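PDB 5Y2A: insect group II chitinase from Ostrinia furnacalis, which hydrolyses chitin, probably by cutting the beta-1,4 links between its N-acetylglucosamine units with a family 18 glycoside hydrolase domain. Local coordinates for residues Phe284-Ile287 with Cys288-Lys292; Ala87-Lys90 with Tyr91-Val95; Val105-Ala108 with Val109-Glu113; Thr365-His368 with Val369-Lys373; Ala169-Arg172 with Val173-Ala177. One frame throughout, in Å; residues are numbered along the deposited sequence.

Contact 1: residues Phe284-Ile287 with Cys288-Lys292; sequences FYEI and CERVK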
loop_
_atom_site.group_PDB
_atom_site.type_symbol
_atom_site.label_atom_id
_atom_site.label_comp_id
_atom_site.label_asym_id
_atom_site.label_seq_id
_atom_site.Cartn_x
_atom_site.Cartn_y
_atom_site.Cartn_z
ATOM N N PHE A 284 -12.244 -6.425 12.169
ATOM C CA PHE A 284 -13.446 -7.107 12.633
ATOM C C PHE A 284 -14.566 -6.112 12.909
ATOM O O PHE A 284 -15.726 -6.375 12.576
ATOM C CB PHE A 284 -13.156 -7.943 13.881
ATOM C CG PHE A 284 -14.357 -8.729 14.364
ATOM C CD1 PHE A 284 -14.958 -9.678 13.543
ATOM C CD2 PHE A 284 -14.899 -8.496 15.619
ATOM C CE1 PHE A 284 -16.065 -10.393 13.974
ATOM C CE2 PHE A 284 -16.011 -9.213 16.058
ATOM C CZ PHE A 284 -16.593 -10.160 15.232
ATOM N N TYR A 285 -14.241 -4.952 13.497
ATOM C CA TYR A 285 -15.300 -3.994 13.804
ATOM C C TYR A 285 -15.868 -3.356 12.539
ATOM O O TYR A 285 -17.064 -3.046 12.492
ATOM C CB TYR A 285 -14.810 -2.931 14.800
ATOM C CG TYR A 285 -13.658 -2.041 14.369
ATOM C CD1 TYR A 285 -13.876 -0.918 13.572
ATOM C CD2 TYR A 285 -12.363 -2.291 14.807
ATOM C CE1 TYR A 285 -12.820 -0.088 13.193
ATOM C CE2 TYR A 285 -11.303 -1.466 14.438
ATOM C CZ TYR A 285 -11.545 -0.363 13.634
ATOM O OH TYR A 285 -10.498 0.461 13.266
ATOM N N GLU A 286 -15.046 -3.169 11.499
ATOM C CA GLU A 286 -15.590 -2.701 10.224
ATOM C C GLU A 286 -16.522 -3.743 9.611
ATOM O O GLU A 286 -17.509 -3.399 8.952
ATOM C CB GLU A 286 -14.448 -2.357 9.261
ATOM C CG GLU A 286 -13.690 -1.090 9.648
ATOM C CD GLU A 286 -12.423 -0.864 8.829
ATOM O OE1 GLU A 286 -11.709 -1.844 8.514
ATOM O OE2 GLU A 286 -12.130 0.309 8.515
ATOM N N ILE A 287 -16.219 -5.022 9.811
ATOM C CA ILE A 287 -17.113 -6.072 9.333
ATOM C C ILE A 287 -18.417 -6.057 10.121
ATOM O O ILE A 287 -19.502 -6.260 9.560
ATOM C CB ILE A 287 -16.403 -7.433 9.416
ATOM C CG1 ILE A 287 -15.203 -7.461 8.465
ATOM C CG2 ILE A 287 -17.364 -8.575 9.114
ATOM C CD1 ILE A 287 -14.283 -8.623 8.719
ATOM N N CYS A 288 -18.335 -5.818 11.432
ATOM C CA CYS A 288 -19.539 -5.721 12.254
ATOM C C CYS A 288 -20.445 -4.603 11.762
ATOM O O CYS A 288 -21.661 -4.784 11.630
ATOM C CB CYS A 288 -19.156 -5.484 13.717
ATOM S SG CYS A 288 -18.653 -6.972 14.588
ATOM N N GLU A 289 -19.871 -3.428 11.499
ATOM C CA GLU A 289 -20.675 -2.324 10.988
ATOM C C GLU A 289 -21.379 -2.713 9.696
ATOM O O GLU A 289 -22.550 -2.378 9.489
ATOM C CB GLU A 289 -19.805 -1.087 10.766
ATOM C CG GLU A 289 -20.600 0.096 10.223
ATOM C CD GLU A 289 -19.749 1.323 9.995
ATOM O OE1 GLU A 289 -18.576 1.322 10.425
ATOM O OE2 GLU A 289 -20.254 2.290 9.387
ATOM N N ARG A 290 -20.677 -3.421 8.809
ATOM C CA ARG A 290 -21.284 -3.820 7.543
ATOM C C ARG A 290 -22.446 -4.782 7.761
ATOM O O ARG A 290 -23.501 -4.648 7.129
ATOM C CB ARG A 290 -20.220 -4.427 6.636
ATOM C CG ARG A 290 -19.308 -3.357 6.066
ATOM C CD ARG A 290 -17.957 -3.866 5.618
ATOM N NE ARG A 290 -17.297 -2.822 4.833
ATOM C CZ ARG A 290 -16.826 -1.686 5.346
ATOM N NH1 ARG A 290 -16.912 -1.442 6.657
ATOM N NH2 ARG A 290 -16.264 -0.791 4.543
ATOM N N VAL A 291 -22.280 -5.756 8.653
ATOM C CA VAL A 291 -23.367 -6.692 8.931
ATOM C C VAL A 291 -24.501 -5.997 9.675
ATOM O O VAL A 291 -25.675 -6.136 9.313
ATOM C CB VAL A 291 -22.846 -7.908 9.715
ATOM C CG1 VAL A 291 -24.013 -8.781 10.184
ATOM C CG2 VAL A 291 -21.901 -8.722 8.854
ATOM N N LYS A 292 -24.166 -5.227 10.715
ATOM C CA LYS A 292 -25.188 -4.674 11.603
ATOM C C LYS A 292 -25.935 -3.512 10.963
ATOM O O LYS A 292 -27.155 -3.395 11.118
ATOM C CB LYS A 292 -24.558 -4.216 12.919
ATOM C CG LYS A 292 -23.874 -5.298 13.742
ATOM C CD LYS A 292 -24.851 -6.249 14.403
ATOM C CE LYS A 292 -24.137 -7.076 15.459
ATOM N NZ LYS A 292 -24.954 -8.224 15.933
#
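Cys288 holds its sulfur over one face of the Phe284 ring, one helical turn back, and here the packing is tight. SG of Cys288 stands 4.0 Å from the centroid of the Phe284 ring, shifted toward the rim, and comes within 3.8 Å of Phe284 CE2. Phe284 CG opposite the backbone N (chi1 -177°) sets the ring under the sulfur. Phe284 O meanwhile accepts from Cys288 N at 2.9 Å. This sulfur-aromatic contact is buried, and the same sulfur forms the disulfide to Cys355. Helix 284-292 comes between strands 241-254 and 339-343 in the sequence, consistent with the insertion domain that many family 18 chitinases carry on their TIM barrel. The side with Glu289 and Arg290 is partly open to solvent, and polar bonds hold it in place of such packing. There the extended Arg290 chain runs back so that NH1 donates to Glu286 O at 3.1 Å, from above the carbonyl plane. Arg290 N reaches Glu286 O from the opposite face at 3.2 Å, a double grip by one residue. A leucine in place of Arg290 lacks the NH1 donor, and Glu286 O would probably be held by the backbone amide alone. Arg290 also touches Leu282 of strand 281-283.

Contact 2: residues Ala87-Lys90 with Tyr91-Val95; sequences AGDK and YSRLV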
loop_
_atom_site.group_PDB
_atom_site.type_symbol
_atom_site.label_atom_id
_atom_site.label_comp_id
_atom_site.label_asym_id
_atom_site.label_seq_id
_atom_site.Cartn_x
_atom_site.Cartn_y
_atom_site.Cartn_z
ATOM N N ALA A 87 11.241 -6.572 3.035
ATOM C CA ALA A 87 11.631 -6.431 1.641
ATOM C C ALA A 87 13.146 -6.307 1.547
ATOM O O ALA A 87 13.785 -5.654 2.374
ATOM C CB ALA A 87 10.957 -5.206 1.017
ATOM N N GLY A 88 13.726 -6.948 0.545
ATOM C CA GLY A 88 15.155 -6.822 0.338
ATOM C C GLY A 88 15.960 -7.802 1.167
ATOM O O GLY A 88 15.437 -8.723 1.801
ATOM N N ASP A 89 17.277 -7.594 1.141
ATOM C CA ASP A 89 18.232 -8.591 1.608
ATOM C C ASP A 89 18.841 -8.277 2.969
ATOM O O ASP A 89 19.716 -9.020 3.415
ATOM C CB ASP A 89 19.352 -8.770 0.570
ATOM C CG ASP A 89 20.283 -7.558 0.467
ATOM O OD1 ASP A 89 20.091 -6.556 1.186
ATOM O OD2 ASP A 89 21.219 -7.611 -0.361
ATOM N N LYS A 90 18.403 -7.209 3.642
ATOM C CA LYS A 90 19.131 -6.749 4.823
ATOM C C LYS A 90 19.120 -7.790 5.937
ATOM O O LYS A 90 20.132 -7.982 6.619
ATOM C CB LYS A 90 18.580 -5.406 5.314
ATOM C CG LYS A 90 17.120 -5.379 5.742
ATOM C CD LYS A 90 16.737 -3.970 6.192
ATOM C CE LYS A 90 15.258 -3.857 6.523
ATOM N NZ LYS A 90 14.892 -2.467 6.945
ATOM N N TYR A 91 17.995 -8.481 6.139
ATOM C CA TYR A 91 17.995 -9.545 7.138
ATOM C C TYR A 91 18.900 -10.696 6.714
ATOM O O TYR A 91 19.590 -11.288 7.550
ATOM C CB TYR A 91 16.570 -10.034 7.393
ATOM C CG TYR A 91 15.754 -9.066 8.217
ATOM C CD1 TYR A 91 15.774 -9.114 9.607
ATOM C CD2 TYR A 91 14.971 -8.096 7.603
ATOM C CE1 TYR A 91 15.032 -8.225 10.364
ATOM C CE2 TYR A 91 14.226 -7.203 8.350
ATOM C CZ TYR A 91 14.261 -7.271 9.727
ATOM O OH TYR A 91 13.527 -6.379 10.474
ATOM N N SER A 92 18.919 -11.020 5.418
ATOM C CA SER A 92 19.827 -12.056 4.931
ATOM C C SER A 92 21.280 -11.640 5.102
ATOM O O SER A 92 22.135 -12.465 5.453
ATOM C CB SER A 92 19.536 -12.363 3.465
ATOM O OG SER A 92 20.341 -13.433 2.997
ATOM N N ARG A 93 21.583 -10.362 4.855
ATOM C CA ARG A 93 22.944 -9.883 5.059
ATOM C C ARG A 93 23.332 -9.958 6.527
ATOM O O ARG A 93 24.496 -10.219 6.847
ATOM C CB ARG A 93 23.092 -8.453 4.530
ATOM C CG ARG A 93 22.943 -8.346 3.012
ATOM C CD ARG A 93 23.368 -6.980 2.478
ATOM N NE ARG A 93 22.462 -5.888 2.827
ATOM C CZ ARG A 93 22.706 -4.986 3.770
ATOM N NH1 ARG A 93 23.827 -5.046 4.475
ATOM N NH2 ARG A 93 21.828 -4.019 4.009
ATOM N N LEU A 94 22.371 -9.751 7.428
ATOM C CA LEU A 94 22.653 -9.859 8.856
ATOM C C LEU A 94 22.970 -11.299 9.249
ATOM O O LEU A 94 24.030 -11.580 9.823
ATOM C CB LEU A 94 21.469 -9.316 9.667
ATOM C CG LEU A 94 21.413 -9.667 11.156
ATOM C CD1 LEU A 94 22.621 -9.129 11.899
ATOM C CD2 LEU A 94 20.118 -9.148 11.793
ATOM N N VAL A 95 22.060 -12.235 8.955
ATOM C CA VAL A 95 22.208 -13.576 9.511
ATOM C C VAL A 95 23.340 -14.357 8.848
ATOM O O VAL A 95 23.849 -15.313 9.442
ATOM C CB VAL A 95 20.887 -14.372 9.428
ATOM C CG1 VAL A 95 19.750 -13.604 10.111
ATOM C CG2 VAL A 95 20.534 -14.731 7.987
HETATM O O HOH W 1 16.664 -10.141 3.983
HETATM O O HOH W 2 19.801 -3.871 1.972
#
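A chi1 of 70° places Asp89 CG between its own backbone N and carbonyl carbon, turning the carboxylate back over the first turn of helix 90-95, where Arg93, bent at chi3 (-70°), brings NE to meet it. The result is an i to i+4 salt bridge from the loop after strand 75-81 of the TIM barrel to the first turn of helix 90-95. Arg93 NE donates to Asp89 OD1 at 3.0 Å. The oxygen lies in the guanidinium plane, but the donor stands above the carboxylate plane, 51° out of it, and the two flat groups are steeply inclined to each other. A water closes the ring, donating to Asp89 OD1 at 2.8 Å and accepting from Arg93 NH2 at 2.9 Å, while NH2 is also bound to Lys44 O. The backbone repeats the link, Arg93 N donating to Asp89 O at 2.7 Å.

On another side of the helix start, Lys90 and Tyr91 run side by side in the same direction, with Lys90 CG 3.9 Å from Tyr91 CD2. Both tips reach Asp85: Lys90 NZ by a salt bridge, with a further bond to Leu42 O, and Tyr91 OH by a hydrogen bond. The Tyr91 ring stacks with Trp124. A second water joins the loop to the helix, donating to Gly88 O at 2.9 Å and accepting from Ser92 N at 2.8 Å.

Contact 3: residues Val105-Ala108 with Val109-Glu113; sequences VVHA and VDFLE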
loop_
_atom_site.group_PDB
_atom_site.type_symbol
_atom_site.label_atom_id
_atom_site.label_comp_id
_atom_site.label_asym_id
_atom_site.label_seq_id
_atom_site.Cartn_x
_atom_site.Cartn_y
_atom_site.Cartn_z
ATOM N N VAL A 105 23.331 -8.701 18.290
ATOM C CA VAL A 105 22.938 -9.250 19.587
ATOM C C VAL A 105 23.316 -8.297 20.714
ATOM O O VAL A 105 22.522 -8.036 21.625
ATOM C CB VAL A 105 23.567 -10.639 19.790
ATOM C CG1 VAL A 105 23.375 -11.105 21.229
ATOM C CG2 VAL A 105 22.979 -11.637 18.810
ATOM N N VAL A 106 24.543 -7.775 20.681
ATOM C CA VAL A 106 24.985 -6.853 21.728
ATOM C C VAL A 106 24.110 -5.604 21.746
ATOM O O VAL A 106 23.665 -5.148 22.807
ATOM C CB VAL A 106 26.471 -6.499 21.541
ATOM C CG1 VAL A 106 26.840 -5.314 22.415
ATOM C CG2 VAL A 106 27.338 -7.701 21.873
ATOM N N HIS A 107 23.854 -5.030 20.569
ATOM C CA HIS A 107 23.041 -3.820 20.497
ATOM C C HIS A 107 21.597 -4.091 20.913
ATOM O O HIS A 107 20.971 -3.258 21.581
ATOM C CB HIS A 107 23.095 -3.243 19.081
ATOM C CG HIS A 107 22.178 -2.080 18.872
ATOM N ND1 HIS A 107 20.842 -2.230 18.564
ATOM C CD2 HIS A 107 22.405 -0.746 18.923
ATOM C CE1 HIS A 107 20.286 -1.039 18.438
ATOM N NE2 HIS A 107 21.213 -0.121 18.651
ATOM N N ALA A 108 21.052 -5.244 20.522
ATOM C CA ALA A 108 19.661 -5.552 20.839
ATOM C C ALA A 108 19.424 -5.571 22.344
ATOM O O ALA A 108 18.436 -5.013 22.830
ATOM C CB ALA A 108 19.265 -6.890 20.215
ATOM N N VAL A 109 20.334 -6.187 23.102
ATOM C CA VAL A 109 20.169 -6.258 24.554
ATOM C C VAL A 109 20.069 -4.857 25.148
ATOM O O VAL A 109 19.198 -4.576 25.979
ATOM C CB VAL A 109 21.318 -7.063 25.186
ATOM C CG1 VAL A 109 21.306 -6.905 26.700
ATOM C CG2 VAL A 109 21.205 -8.530 24.798
ATOM N N ASP A 110 20.959 -3.958 24.724
ATOM C CA ASP A 110 20.939 -2.593 25.242
ATOM C C ASP A 110 19.691 -1.841 24.795
ATOM O O ASP A 110 19.093 -1.098 25.582
ATOM C CB ASP A 110 22.200 -1.854 24.796
ATOM C CG ASP A 110 23.455 -2.431 25.413
ATOM O OD1 ASP A 110 23.374 -2.935 26.554
ATOM O OD2 ASP A 110 24.514 -2.390 24.753
ATOM N N PHE A 111 19.287 -2.017 23.534
ATOM C CA PHE A 111 18.082 -1.354 23.038
ATOM C C PHE A 111 16.863 -1.765 23.857
ATOM O O PHE A 111 16.077 -0.920 24.298
ATOM C CB PHE A 111 17.882 -1.688 21.556
ATOM C CG PHE A 111 16.863 -0.820 20.859
ATOM C CD1 PHE A 111 15.513 -1.138 20.904
ATOM C CD2 PHE A 111 17.260 0.299 20.142
ATOM C CE1 PHE A 111 14.573 -0.345 20.257
ATOM C CE2 PHE A 111 16.324 1.095 19.490
ATOM C CZ PHE A 111 14.977 0.770 19.549
ATOM N N LEU A 112 16.706 -3.068 24.085
ATOM C CA LEU A 112 15.547 -3.566 24.817
ATOM C C LEU A 112 15.537 -3.050 26.251
ATOM O O LEU A 112 14.510 -2.569 26.744
ATOM C CB LEU A 112 15.549 -5.094 24.783
ATOM C CG LEU A 112 15.438 -5.657 23.367
ATOM C CD1 LEU A 112 15.828 -7.127 23.338
ATOM C CD2 LEU A 112 14.031 -5.453 22.827
ATOM N N GLU A 113 16.678 -3.143 26.941
ATOM C CA GLU A 113 16.744 -2.680 28.325
ATOM C C GLU A 113 16.531 -1.179 28.424
ATOM O O GLU A 113 15.961 -0.696 29.412
ATOM C CB GLU A 113 18.082 -3.070 28.942
ATOM C CG GLU A 113 18.289 -4.562 28.977
ATOM C CD GLU A 113 19.459 -4.965 29.837
ATOM O OE1 GLU A 113 19.441 -6.103 30.336
ATOM O OE2 GLU A 113 20.379 -4.143 30.031
#
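Val109 begins the run by bonding back to Val105, its N 3.2 Å from Val105 O in a regular i to i+4 helical bond. Its CG2 branch comes to 3.5 Å from Val105 O, so amide and methyl group gather round one oxygen. Asp110 follows on the exposed side. Its OD2 lies 3.5 Å from Val106 O, two acceptors facing each other, which is a proximity and not a bond.

At Phe111 the side chains themselves meet. Its N donates to His107 O at 2.9 Å, and its ring lies beside that of His107, both pointing the same way because each CG is opposite its backbone N (chi1 -167° in Phe111, 174° in His107). The touch is between rims, Phe111 CD2 against His107 CE1 at 3.7 Å. With the planes at 34° and neither ring over the face of the other, this is lateral packing, not a stack. Leu112 then bonds through its N to Ala108 O at 2.9 Å and brings its CG to 3.1 Å from Ala108 O, beyond the oxygen end of that carbonyl.

Helix 98-115 is one of the outer helices of the TIM barrel. Val109 and Leu112 pack on Phe156 of helix 141-159, Ala108 and Phe111 on Ile49 of strand 49-51, and Phe111 and Leu112 on Leu78 of barrel strand 75-81.

Contact 4: residues Thr365-His368 with Val369-Lys373; sequences TINH and VLRGK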
loop_
_atom_site.group_PDB
_atom_site.type_symbol
_atom_site.label_atom_id
_atom_site.label_comp_id
_atom_site.label_asym_id
_atom_site.label_seq_id
_atom_site.Cartn_x
_atom_site.Cartn_y
_atom_site.Cartn_z
ATOM N N THR A 365 -13.073 -13.749 24.179
ATOM C CA THR A 365 -13.403 -15.146 23.910
ATOM C C THR A 365 -12.182 -16.052 24.054
ATOM O O THR A 365 -12.273 -17.140 24.640
ATOM C CB THR A 365 -14.012 -15.267 22.511
ATOM O OG1 THR A 365 -15.266 -14.568 22.475
ATOM C CG2 THR A 365 -14.225 -16.720 22.142
ATOM N N ILE A 366 -11.027 -15.622 23.533
ATOM C CA ILE A 366 -9.809 -16.423 23.649
ATOM C C ILE A 366 -9.374 -16.548 25.112
ATOM O O ILE A 366 -8.957 -17.626 25.561
ATOM C CB ILE A 366 -8.699 -15.824 22.759
ATOM C CG1 ILE A 366 -9.075 -15.995 21.277
ATOM C CG2 ILE A 366 -7.352 -16.470 23.061
ATOM C CD1 ILE A 366 -8.162 -15.268 20.293
ATOM N N ASN A 367 -9.466 -15.456 25.879
ATOM C CA ASN A 367 -9.097 -15.502 27.295
ATOM C C ASN A 367 -10.034 -16.399 28.095
ATOM O O ASN A 367 -9.611 -17.057 29.053
ATOM C CB ASN A 367 -9.102 -14.097 27.882
ATOM C CG ASN A 367 -7.812 -13.378 27.629
ATOM O OD1 ASN A 367 -6.895 -13.416 28.445
ATOM N ND2 ASN A 367 -7.721 -12.730 26.477
ATOM N N HIS A 368 -11.312 -16.401 27.732
ATOM C CA HIS A 368 -12.287 -17.286 28.360
ATOM C C HIS A 368 -11.857 -18.746 28.251
ATOM O O HIS A 368 -11.829 -19.477 29.249
ATOM C CB HIS A 368 -13.649 -17.047 27.702
ATOM C CG HIS A 368 -14.702 -18.038 28.080
ATOM N ND1 HIS A 368 -15.133 -18.213 29.376
ATOM C CD2 HIS A 368 -15.430 -18.892 27.321
ATOM C CE1 HIS A 368 -16.071 -19.144 29.401
ATOM N NE2 HIS A 368 -16.270 -19.569 28.167
ATOM N N VAL A 369 -11.475 -19.175 27.046
ATOM C CA VAL A 369 -11.117 -20.574 26.818
ATOM C C VAL A 369 -9.789 -20.916 27.485
ATOM O O VAL A 369 -9.651 -21.958 28.140
ATOM C CB VAL A 369 -11.066 -20.870 25.308
ATOM C CG1 VAL A 369 -10.514 -22.268 25.068
ATOM C CG2 VAL A 369 -12.446 -20.704 24.683
ATOM N N LEU A 370 -8.778 -20.074 27.289
ATOM C CA LEU A 370 -7.416 -20.434 27.660
ATOM C C LEU A 370 -7.065 -20.084 29.097
ATOM O O LEU A 370 -6.178 -20.720 29.679
ATOM C CB LEU A 370 -6.416 -19.749 26.723
ATOM C CG LEU A 370 -6.492 -20.192 25.264
ATOM C CD1 LEU A 370 -5.403 -19.487 24.476
ATOM C CD2 LEU A 370 -6.354 -21.709 25.166
ATOM N N ARG A 371 -7.715 -19.076 29.675
ATOM C CA ARG A 371 -7.363 -18.602 31.004
ATOM C C ARG A 371 -8.551 -18.593 31.957
ATOM O O ARG A 371 -8.428 -18.078 33.076
ATOM C CB ARG A 371 -6.725 -17.210 30.910
ATOM C CG ARG A 371 -5.455 -17.210 30.056
ATOM C CD ARG A 371 -4.936 -15.817 29.816
ATOM N NE ARG A 371 -4.348 -15.224 31.013
ATOM C CZ ARG A 371 -4.247 -13.914 31.220
ATOM N NH1 ARG A 371 -4.714 -13.059 30.318
ATOM N NH2 ARG A 371 -3.686 -13.457 32.332
ATOM N N GLY A 372 -9.687 -19.161 31.553
ATOM C CA GLY A 372 -10.821 -19.295 32.447
ATOM C C GLY A 372 -11.512 -18.009 32.826
ATOM O O GLY A 372 -12.249 -17.983 33.816
ATOM N N LYS A 373 -11.286 -16.935 32.083
ATOM C CA LYS A 373 -11.992 -15.687 32.344
ATOM C C LYS A 373 -13.479 -15.904 32.103
ATOM O O LYS A 373 -13.877 -16.352 31.024
ATOM C CB LYS A 373 -11.465 -14.588 31.422
ATOM C CG LYS A 373 -9.955 -14.366 31.478
ATOM C CD LYS A 373 -9.456 -13.682 32.738
ATOM C CE LYS A 373 -7.962 -13.406 32.602
ATOM N NZ LYS A 373 -7.361 -12.767 33.807
#
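His368 ND1 donates to Lys373 O at 2.8 Å, the oxygen lying in the plane of the imidazole ring at its edge. On a different side of the helix, Asn367 OD1 accepts from Arg371 NH1 at 2.9 Å; the two side chains run alongside each other, with the donor almost in line with the amide C=O and the amide and guanidinium planes 59° apart. Lys373 CG rests 3.7 Å from Asn367 CB. These bonds surround the C terminus of helix 361-371, where Gly372 turns the chain out of helical angles with a positive phi. Asn367 O takes Arg371 N at 2.8 Å and, weakly, Lys373 N at 3.5 Å, so the chain past Gly372 is tied to the last turn. An alanine in place of His368 has no ring N-H for Lys373 O, and the chain after Gly372 would probably be freer to swing away. Further out, Asn367 ND2 is anchored by Leu363 O and Leu31 O, which fixes the turn of the amide. Ile366 CG2 packs on Leu370 CD1 at 3.9 Å, and both residues lean on Ser340 of strand 339-343. Asn367, Leu370 and Arg371 press on Val5 of barrel strand 4-10.

Contact 5: residues Ala169-Arg172 with Val173-Ala177; sequences ASKR and VIDYA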
loop_
_atom_site.group_PDB
_atom_site.type_symbol
_atom_site.label_atom_id
_atom_site.label_comp_id
_atom_site.label_asym_id
_atom_site.label_seq_id
_atom_site.Cartn_x
_atom_site.Cartn_y
_atom_site.Cartn_z
ATOM N N ALA A 169 2.984 -19.886 8.021
ATOM C CA ALA A 169 2.046 -20.998 7.983
ATOM C C ALA A 169 2.012 -21.678 6.619
ATOM O O ALA A 169 1.117 -22.491 6.362
ATOM C CB ALA A 169 0.641 -20.521 8.352
ATOM N N SER A 170 2.930 -21.323 5.726
ATOM C CA SER A 170 3.020 -21.927 4.400
ATOM C C SER A 170 3.962 -23.120 4.469
ATOM O O SER A 170 5.117 -22.971 4.878
ATOM C CB SER A 170 3.527 -20.913 3.376
ATOM O OG SER A 170 4.026 -21.566 2.215
ATOM N N LYS A 171 3.472 -24.301 4.080
ATOM C CA LYS A 171 4.338 -25.477 4.069
ATOM C C LYS A 171 5.603 -25.204 3.265
ATOM O O LYS A 171 6.720 -25.460 3.729
ATOM C CB LYS A 171 3.600 -26.686 3.492
ATOM C CG LYS A 171 4.466 -27.950 3.456
ATOM C CD LYS A 171 3.808 -29.068 2.669
ATOM C CE LYS A 171 4.668 -30.331 2.662
ATOM N NZ LYS A 171 6.083 -30.072 2.286
ATOM N N ARG A 172 5.431 -24.668 2.055
ATOM C CA ARG A 172 6.555 -24.313 1.192
ATOM C C ARG A 172 7.588 -23.460 1.921
ATOM O O ARG A 172 8.783 -23.782 1.934
ATOM C CB ARG A 172 6.033 -23.572 -0.041
ATOM C CG ARG A 172 7.113 -23.121 -0.999
ATOM C CD ARG A 172 6.536 -22.427 -2.226
ATOM N NE ARG A 172 7.605 -22.014 -3.131
ATOM C CZ ARG A 172 7.837 -20.763 -3.514
ATOM N NH1 ARG A 172 7.069 -19.774 -3.075
ATOM N NH2 ARG A 172 8.842 -20.503 -4.342
ATOM N N VAL A 173 7.141 -22.356 2.532
ATOM C CA VAL A 173 8.070 -21.443 3.197
ATOM C C VAL A 173 8.704 -22.108 4.412
ATOM O O VAL A 173 9.891 -21.909 4.694
ATOM C CB VAL A 173 7.358 -20.129 3.584
ATOM C CG1 VAL A 173 8.295 -19.224 4.378
ATOM C CG2 VAL A 173 6.847 -19.405 2.342
ATOM N N ILE A 174 7.921 -22.880 5.167
ATOM C CA ILE A 174 8.472 -23.562 6.337
ATOM C C ILE A 174 9.635 -24.454 5.928
ATOM O O ILE A 174 10.695 -24.450 6.566
ATOM C CB ILE A 174 7.373 -24.359 7.060
ATOM C CG1 ILE A 174 6.370 -23.397 7.710
ATOM C CG2 ILE A 174 7.989 -25.296 8.106
ATOM C CD1 ILE A 174 5.023 -24.012 7.969
ATOM N N ASP A 175 9.464 -25.208 4.836
ATOM C CA ASP A 175 10.521 -26.105 4.372
ATOM C C ASP A 175 11.777 -25.329 3.995
ATOM O O ASP A 175 12.897 -25.787 4.238
ATOM C CB ASP A 175 10.031 -26.918 3.172
ATOM C CG ASP A 175 8.949 -27.909 3.538
ATOM O OD1 ASP A 175 8.834 -28.249 4.734
ATOM O OD2 ASP A 175 8.219 -28.354 2.623
ATOM N N TYR A 176 11.606 -24.137 3.421
ATOM C CA TYR A 176 12.744 -23.328 3.010
ATOM C C TYR A 176 13.404 -22.590 4.167
ATOM O O TYR A 176 14.621 -22.373 4.141
ATOM C CB TYR A 176 12.294 -22.304 1.970
ATOM C CG TYR A 176 12.195 -22.775 0.535
ATOM C CD1 TYR A 176 13.313 -23.237 -0.154
ATOM C CD2 TYR A 176 10.986 -22.734 -0.138
ATOM C CE1 TYR A 176 13.222 -23.636 -1.477
ATOM C CE2 TYR A 176 10.881 -23.138 -1.457
ATOM C CZ TYR A 176 12.004 -23.591 -2.120
ATOM O OH TYR A 176 11.888 -23.987 -3.434
ATOM N N ALA A 177 12.635 -22.172 5.172
ATOM C CA ALA A 177 13.090 -21.131 6.086
ATOM C C ALA A 177 13.573 -21.637 7.435
ATOM O O ALA A 177 14.447 -21.002 8.035
ATOM C CB ALA A 177 11.966 -20.108 6.324
#
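Lys171 arches over the first turn of helix 171-177 to reach Asp175. From CB its chain leaves with CG opposite the backbone N (chi1 180°), and CG passes Asp175 OD2 at 3.9 Å. The chain stays extended to CE, which is 4.1 Å from Asp175 OD2, and then folds over at chi4 (-50°) to bring the ammonium group to the carboxylate. Lys171 NZ binds Asp175 OD2 at 2.8 Å, on the syn lone pair. This is an i to i+4 salt bridge, and Tyr230 OH steadies it by bonding both to Lys171 NZ and to Asp175 OD1.

Ser170, the N-cap, starts the helix. Its OG accepts from Val173 N at 3.2 Å with an almost straight N-H...O angle of 171°, satisfying a first-turn amide that has no i-4 helical bond, since Ala169 O accepts from Thr227 OG1 instead. Ser170 O takes Ile174 N at 2.8 Å, and Ile174 CG1 folds in to 3.1 Å from Ser170 O.

On the outer side, Arg172 and Tyr176 meet with their flat groups perpendicular, Arg172 CG lying 3.8 Å from Tyr176 CE2. Tyr176 CD2 also comes to 3.2 Å from Arg172 O.

The helix follows barrel strand 162-167. Ile174 packs on Tyr230 and Trp231 of helix 224-233, and Lys171 on Phe226 of the same helix. Arg172 and Tyr176 rest on Cys134 of the disulfide-bonded loop, while Asp175 O accepts from Lys142 NZ of helix 141-159.

In the fold
From the N terminus the order is contacts 2, 3, 5, 1 and 4, all in series, so that none nests in or crosses another; contacts 2 and 5 sit at helix starts, 1 and 3 within helices and 4 at a helix C terminus. Contacts 2 and 3 lie on successive helices, 90-95 and 98-115, between barrel strands 75-81 and 119-123, with nearest atoms about 6 Å apart. Contact 5 follows strand 162-167. Contact 1 lies in what is probably the insertion domain, between strands 241-254 and 339-343 in the chain, and across the chain's centre from contacts 2, 3 and 5. Contact 4 packs the final helix against the barrel, about 8 Å from contact 1 at the nearest atoms.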